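PDB 1RP3: anti sigma factor FlgM from Aquifex aeolicus, which binds the flagellar sigma factor sigma-28 as its anti-sigma factor and holds it in an inactive conformation, so probably restraining transcription of flagellar genes. Local coordinates for residues Ser8-Leu13 and Leu39-Gln44. Sequence-based numbering, arbitrary orientation.
Sequences SRLIGL and LSKIAQ
Leu10 and Ile42 bring two antiparallel helices of FlgM together, their CA atoms 6.6 Å apart. The axes of the two short segments approach to 9.7 Å and run at 162° to one another. CB of Leu10 rests against CG1 of Ile42 at 3.6 Å. In Ile42, CG1 is anti to the carbonyl carbon (chi1 -67°) and the extended second torsion carries CD1 on toward the other helix, where it ends 4.5 Å from CG1 of Ile11, a looser apolar contact. The aliphatic part of Lys41 adds a second apolar patch. Its chain crosses the Leu10 side chain at about a right angle, so that CD1 of Leu10 lies 3.8 Å from Lys41 CB while CD2 of Leu10 lies 3.9 Å from Lys41 CD. With an alanine here in place of Leu10 the CB contact to Ile42 could remain, but the loss of both methyl branches would probably leave the Lys41 stem without its apolar partner and open a gap between the helices.

The polar ends add no attraction here: Lys41 NZ lies near the guanidinium plane of Arg9, 4.4 Å from NH2, a like-charge approach probably eased by the salt bridge of Arg9 to Glu6. On the sigma-28 chain, Leu19 packs on Ile11 and Arg43 on Ala43. The antiparallel pairing of helices 5-14 and 31-46 is therefore essentially hydrophobic, with the like charges at its margin.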
loop_
_atom_site.group_PDB
_atom_site.type_symbol
_atom_site.label_atom_id
_atom_site.label_comp_id
_atom_site.label_asym_id
_atom_site.label_seq_id
_atom_site.Cartn_x
_atom_site.Cartn_y
_atom_site.Cartn_z
ATOM N N SER B 8 -6.797 -3.560 24.941
ATOM C CA SER B 8 -8.188 -3.731 25.357
ATOM C C SER B 8 -8.680 -2.511 26.116
ATOM O O SER B 8 -9.827 -2.105 25.987
ATOM C CB SER B 8 -8.326 -4.984 26.230
ATOM O OG SER B 8 -9.658 -5.150 26.678
ATOM N N ARG B 9 -7.789 -1.905 26.888
ATOM C CA ARG B 9 -8.141 -0.732 27.668
ATOM C C ARG B 9 -8.313 0.463 26.747
ATOM O O ARG B 9 -9.272 1.225 26.877
ATOM C CB ARG B 9 -7.064 -0.440 28.720
ATOM C CG ARG B 9 -7.505 0.563 29.792
ATOM C CD ARG B 9 -6.320 1.304 30.416
ATOM N NE ARG B 9 -6.297 2.717 30.027
ATOM C CZ ARG B 9 -5.255 3.329 29.471
ATOM N NH1 ARG B 9 -4.135 2.656 29.234
ATOM N NH2 ARG B 9 -5.339 4.614 29.137
ATOM N N LEU B 10 -7.396 0.597 25.792
ATOM C CA LEU B 10 -7.425 1.695 24.836
ATOM C C LEU B 10 -8.666 1.634 23.960
ATOM O O LEU B 10 -9.312 2.653 23.733
ATOM C CB LEU B 10 -6.142 1.716 23.998
ATOM C CG LEU B 10 -4.920 2.227 24.772
ATOM C CD1 LEU B 10 -3.649 1.976 23.997
ATOM C CD2 LEU B 10 -5.090 3.702 25.085
ATOM N N ILE B 11 -9.023 0.431 23.509
ATOM C CA ILE B 11 -10.218 0.227 22.692
ATOM C C ILE B 11 -11.450 0.651 23.494
ATOM O O ILE B 11 -12.376 1.275 22.960
ATOM C CB ILE B 11 -10.351 -1.246 22.239
ATOM C CG1 ILE B 11 -9.337 -1.541 21.133
ATOM C CG2 ILE B 11 -11.747 -1.525 21.707
ATOM C CD1 ILE B 11 -9.363 -2.956 20.660
ATOM N N GLY B 12 -11.418 0.353 24.794
ATOM C CA GLY B 12 -12.500 0.721 25.692
ATOM C C GLY B 12 -12.736 2.222 25.742
ATOM O O GLY B 12 -13.886 2.665 25.768
ATOM N N LEU B 13 -11.652 3.006 25.735
ATOM C CA LEU B 13 -11.752 4.474 25.770
ATOM C C LEU B 13 -12.332 4.979 24.461
ATOM O O LEU B 13 -13.148 5.898 24.438
ATOM C CB LEU B 13 -10.376 5.126 25.985
ATOM C CG LEU B 13 -9.636 4.821 27.283
ATOM C CD1 LEU B 13 -8.446 5.757 27.393
ATOM C CD2 LEU B 13 -10.564 5.018 28.475
ATOM N N LEU B 39 -5.952 6.819 19.569
ATOM C CA LEU B 39 -5.570 6.119 18.341
ATOM C C LEU B 39 -4.055 6.061 18.216
ATOM O O LEU B 39 -3.490 5.018 17.847
ATOM C CB LEU B 39 -6.193 6.795 17.114
ATOM C CG LEU B 39 -7.692 6.502 16.947
ATOM C CD1 LEU B 39 -8.359 7.482 15.974
ATOM C CD2 LEU B 39 -7.878 5.071 16.494
ATOM N N SER B 40 -3.401 7.167 18.566
ATOM C CA SER B 40 -1.947 7.231 18.526
ATOM C C SER B 40 -1.339 6.218 19.501
ATOM O O SER B 40 -0.371 5.519 19.176
ATOM C CB SER B 40 -1.447 8.627 18.866
ATOM O OG SER B 40 -0.040 8.661 18.726
ATOM N N LYS B 41 -1.934 6.112 20.684
ATOM C CA LYS B 41 -1.436 5.167 21.671
ATOM C C LYS B 41 -1.597 3.742 21.187
ATOM O O LYS B 41 -0.720 2.915 21.420
ATOM C CB LYS B 41 -2.136 5.338 23.012
ATOM C CG LYS B 41 -1.791 6.620 23.753
ATOM C CD LYS B 41 -2.363 6.540 25.156
ATOM C CE LYS B 41 -2.050 7.758 25.981
ATOM N NZ LYS B 41 -2.599 7.609 27.356
ATOM N N ILE B 42 -2.733 3.443 20.550
ATOM C CA ILE B 42 -2.967 2.106 20.011
ATOM C C ILE B 42 -1.879 1.804 18.969
ATOM O O ILE B 42 -1.300 0.717 18.976
ATOM C CB ILE B 42 -4.382 1.966 19.378
ATOM C CG1 ILE B 42 -5.454 2.078 20.463
ATOM C CG2 ILE B 42 -4.510 0.630 18.620
ATOM C CD1 ILE B 42 -6.870 1.984 19.950
ATOM N N ALA B 43 -1.565 2.789 18.126
ATOM C CA ALA B 43 -0.532 2.633 17.102
ATOM C C ALA B 43 0.847 2.402 17.727
ATOM O O ALA B 43 1.635 1.583 17.233
ATOM C CB ALA B 43 -0.491 3.856 16.196
ATOM N N GLN B 44 1.128 3.127 18.811
ATOM C CA GLN B 44 2.402 3.011 19.517
ATOM C C GLN B 44 2.579 1.601 20.068
ATOM O O GLN B 44 3.673 1.042 19.992
ATOM C CB GLN B 44 2.491 4.036 20.645
ATOM C CG GLN B 44 2.569 5.470 20.167
ATOM C CD GLN B 44 2.448 6.478 21.308
ATOM O OE1 GLN B 44 3.066 6.317 22.365
ATOM N NE2 GLN B 44 1.659 7.530 21.091
#